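Local coordinates for Nitrate/nitrite binding protein NrtA (Synechocystis sp., PDB 2G29) that captures nitrate in the periplasm as the solute-binding subunit of the NrtABCD ABC transporter, which takes up nitrate and probably nitrite, at residues R120-G125 and H237-F242. Sequence-based numbering, arbitrary orientation.
Sequences RLNVNG and HPEKAF. With NO3 (nitrate ion), chain B.
Two crossovers between the domains of a periplasmic binding protein, 120-125 and 237-242, run side by side at the nitrate site, joined in antiparallel fashion where Arg120 pairs with Ala241. Leu121 N bonds Lys240 O at 2.8 Å, coming from 48° above the carbonyl plane, while Arg120 CD packs on the same oxygen. With CG set between its backbone N and carbonyl carbon (chi1 76°), Asn122 uses its side-chain OD1 to accept Lys240 N, at the start of strand 240-245, at 3.0 Å, and this oxygen lies alongside the lysine CB. At the far end Asn124 N donates to His237 O (3.0 Å), in the carbonyl plane, and sits 3.7 Å above the centre of the His237 ring, whose CE1 approaches Asn124 CA. The ring edge faces Glu239 OE1 through a weak NE2 bond. Glu239 OE2, also bonded to Thr166, forms a salt bridge with Lys240 NZ (2.8 Å), and NZ donates to nitrate O1 (2.8 Å) besides pairing with Asp44. Trp73 NE1 and Gly211 N also bond the nitrate, and Gln126 and His167 belong to the same site, in the interdomain cleft characteristic of the C-clamp, two-domain periplasmic binding protein fold.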
ATOM      1  N   ARG A 120      -9.817  -0.400  -2.824  1.00 10.57           N
ATOM      2  CA  ARG A 120      -8.368  -0.173  -2.908  1.00 10.61           C
ATOM      3  C   ARG A 120      -8.291   1.286  -2.431  1.00 12.77           C
ATOM      4  O   ARG A 120      -9.007   2.149  -2.963  1.00 13.52           O
ATOM      5  CB  ARG A 120      -7.839  -0.271  -4.356  1.00  9.38           C
ATOM      6  CG  ARG A 120      -6.312  -0.335  -4.472  1.00 10.39           C
ATOM      7  CD  ARG A 120      -5.822  -1.722  -4.041  1.00 10.53           C
ATOM      8  NE  ARG A 120      -6.351  -2.715  -4.978  1.00 10.43           N
ATOM      9  CZ  ARG A 120      -6.607  -4.003  -4.704  1.00  9.70           C
ATOM     10  NH1 ARG A 120      -6.361  -4.529  -3.495  1.00 11.50           N
ATOM     11  NH2 ARG A 120      -7.214  -4.767  -5.619  1.00  8.17           N
ATOM     12  N   LEU A 121      -7.482   1.575  -1.417  1.00 11.28           N
ATOM     13  CA  LEU A 121      -7.361   2.958  -0.955  1.00 11.60           C
ATOM     14  C   LEU A 121      -6.595   3.846  -1.942  1.00 12.47           C
ATOM     15  O   LEU A 121      -6.933   5.027  -2.114  1.00 11.66           O
ATOM     16  CB  LEU A 121      -6.695   3.001   0.432  1.00 11.87           C
ATOM     17  CG  LEU A 121      -7.647   2.701   1.590  1.00 11.96           C
ATOM     18  CD1 LEU A 121      -6.886   2.645   2.889  1.00 13.52           C
ATOM     19  CD2 LEU A 121      -8.722   3.802   1.682  1.00 15.25           C
ATOM     20  N   ASN A 122      -5.595   3.305  -2.628  1.00 11.02           N
ATOM     21  CA  ASN A 122      -4.791   4.081  -3.559  1.00 12.10           C
ATOM     22  C   ASN A 122      -3.988   3.230  -4.508  1.00 12.68           C
ATOM     23  O   ASN A 122      -3.819   2.035  -4.287  1.00 12.08           O
ATOM     24  CB  ASN A 122      -3.751   4.933  -2.804  1.00 11.87           C
ATOM     25  CG  ASN A 122      -2.569   4.095  -2.303  1.00 11.55           C
ATOM     26  OD1 ASN A 122      -2.750   3.155  -1.522  1.00 10.90           O
ATOM     27  ND2 ASN A 122      -1.369   4.407  -2.791  1.00 11.06           N
ATOM     28  N   VAL A 123      -3.534   3.870  -5.581  1.00 11.07           N
ATOM     29  CA  VAL A 123      -2.536   3.280  -6.476  1.00 10.58           C
ATOM     30  C   VAL A 123      -1.307   4.222  -6.354  1.00 10.31           C
ATOM     31  O   VAL A 123      -1.439   5.390  -5.895  1.00 11.10           O
ATOM     32  CB  VAL A 123      -2.970   3.175  -7.973  1.00 10.96           C
ATOM     33  CG1 VAL A 123      -4.108   2.187  -8.088  1.00 12.04           C
ATOM     34  CG2 VAL A 123      -3.335   4.542  -8.566  1.00 12.41           C
ATOM     35  N   ASN A 124      -0.137   3.693  -6.719  1.00 10.10           N
ATOM     36  CA  ASN A 124       1.132   4.437  -6.767  1.00 10.53           C
ATOM     37  C   ASN A 124       1.646   5.004  -5.448  1.00 10.72           C
ATOM     38  O   ASN A 124       1.087   4.776  -4.373  1.00 11.51           O
ATOM     39  CB  ASN A 124       1.013   5.682  -7.705  1.00 10.32           C
ATOM     40  CG  ASN A 124       0.747   5.333  -9.165  1.00 11.79           C
ATOM     41  OD1 ASN A 124       1.165   4.302  -9.659  1.00 12.89           O
ATOM     42  ND2 ASN A 124       0.020   6.223  -9.857  1.00 13.43           N
ATOM     43  N   GLY A 125       2.771   5.711  -5.551  1.00 11.42           N
ATOM     44  CA  GLY A 125       3.194   6.504  -4.417  1.00 11.08           C
ATOM     45  C   GLY A 125       4.046   5.983  -3.319  1.00 10.61           C
ATOM     46  O   GLY A 125       3.998   6.575  -2.223  1.00 10.38           O
ATOM     47  N   HIS A 237      -0.018   1.212  -9.992  1.00 11.83           N
ATOM     48  CA  HIS A 237      -0.025  -0.062  -9.288  1.00 11.15           C
ATOM     49  C   HIS A 237      -0.916  -0.064  -8.059  1.00  9.68           C
ATOM     50  O   HIS A 237      -0.973   0.922  -7.310  1.00 10.80           O
ATOM     51  CB  HIS A 237       1.416  -0.446  -8.886  1.00 10.11           C
ATOM     52  CG  HIS A 237       1.936   0.285  -7.666  1.00 10.97           C
ATOM     53  ND1 HIS A 237       2.796   1.364  -7.732  1.00 12.70           N
ATOM     54  CD2 HIS A 237       1.735   0.049  -6.356  1.00  7.49           C
ATOM     55  CE1 HIS A 237       3.099   1.757  -6.504  1.00  7.53           C
ATOM     56  NE2 HIS A 237       2.464   0.978  -5.647  1.00 12.64           N
ATOM     57  N   PRO A 238      -1.609  -1.178  -7.817  1.00  9.66           N
ATOM     58  CA  PRO A 238      -2.475  -1.278  -6.630  1.00  9.71           C
ATOM     59  C   PRO A 238      -1.547  -1.198  -5.406  1.00 10.31           C
ATOM     60  O   PRO A 238      -0.417  -1.724  -5.433  1.00 10.10           O
ATOM     61  CB  PRO A 238      -3.096  -2.671  -6.761  1.00 10.99           C
ATOM     62  CG  PRO A 238      -2.020  -3.441  -7.550  1.00  9.56           C
ATOM     63  CD  PRO A 238      -1.601  -2.426  -8.596  1.00 11.63           C
ATOM     64  N   GLU A 239      -2.026  -0.589  -4.322  1.00 10.33           N
ATOM     65  CA  GLU A 239      -1.188  -0.476  -3.121  1.00  9.68           C
ATOM     66  C   GLU A 239      -1.972  -0.790  -1.857  1.00  9.58           C
ATOM     67  O   GLU A 239      -2.121  -1.968  -1.492  1.00  9.51           O
ATOM     68  CB  GLU A 239      -0.554   0.927  -3.076  1.00 11.43           C
ATOM     69  CG  GLU A 239       0.340   1.212  -1.873  1.00  9.84           C
ATOM     70  CD  GLU A 239       1.433   0.188  -1.635  1.00 10.54           C
ATOM     71  OE1 GLU A 239       2.077  -0.286  -2.610  1.00 10.17           O
ATOM     72  OE2 GLU A 239       1.677  -0.089  -0.436  1.00 11.12           O
ATOM     73  N   LYS A 240      -2.511   0.211  -1.177  1.00  8.97           N
ATOM     74  CA  LYS A 240      -3.276  -0.068   0.050  1.00  9.96           C
ATOM     75  C   LYS A 240      -4.696  -0.474  -0.225  1.00 10.90           C
ATOM     76  O   LYS A 240      -5.282  -0.139  -1.265  1.00 10.01           O
ATOM     77  CB  LYS A 240      -3.285   1.158   0.980  1.00  9.19           C
ATOM     78  CG  LYS A 240      -1.900   1.690   1.305  1.00  9.97           C
ATOM     79  CD  LYS A 240      -1.082   0.665   2.124  1.00  9.74           C
ATOM     80  CE  LYS A 240       0.210   1.275   2.669  1.00  9.23           C
ATOM     81  NZ  LYS A 240       1.148   1.828   1.585  1.00 11.08           N
ATOM     82  N   ALA A 241      -5.243  -1.221   0.728  1.00 10.56           N
ATOM     83  CA  ALA A 241      -6.619  -1.667   0.667  1.00 10.97           C
ATOM     84  C   ALA A 241      -7.351  -1.201   1.915  1.00 10.98           C
ATOM     85  O   ALA A 241      -6.744  -0.881   2.946  1.00 10.71           O
ATOM     86  CB  ALA A 241      -6.671  -3.213   0.628  1.00 11.31           C
ATOM     87  N   PHE A 242      -8.670  -1.118   1.796  1.00 11.24           N
ATOM     88  CA  PHE A 242      -9.497  -0.863   2.966  1.00 11.25           C
ATOM     89  C   PHE A 242      -9.979  -2.290   3.298  1.00 10.68           C
ATOM     90  O   PHE A 242     -10.839  -2.891   2.627  1.00 11.55           O
ATOM     91  CB  PHE A 242     -10.680   0.069   2.628  1.00 10.88           C
ATOM     92  CG  PHE A 242     -11.690   0.234   3.753  1.00 12.34           C
ATOM     93  CD1 PHE A 242     -11.325   0.139   5.080  1.00 13.64           C
ATOM     94  CD2 PHE A 242     -13.011   0.525   3.452  1.00 13.96           C
ATOM     95  CE1 PHE A 242     -12.248   0.328   6.109  1.00 15.64           C
ATOM     96  CE2 PHE A 242     -13.946   0.714   4.480  1.00 16.24           C
ATOM     97  CZ  PHE A 242     -13.557   0.612   5.791  1.00 14.34           C
TER
HETATM   98  N   NO3 B 700       4.190   1.894   3.772  1.00 13.58           N
HETATM   99  O1  NO3 B 700       3.573   2.586   2.769  1.00 11.55           O
HETATM  100  O2  NO3 B 700       5.427   2.029   4.306  1.00 13.12           O
HETATM  101  O3  NO3 B 700       3.394   0.750   4.374  1.00 12.31           O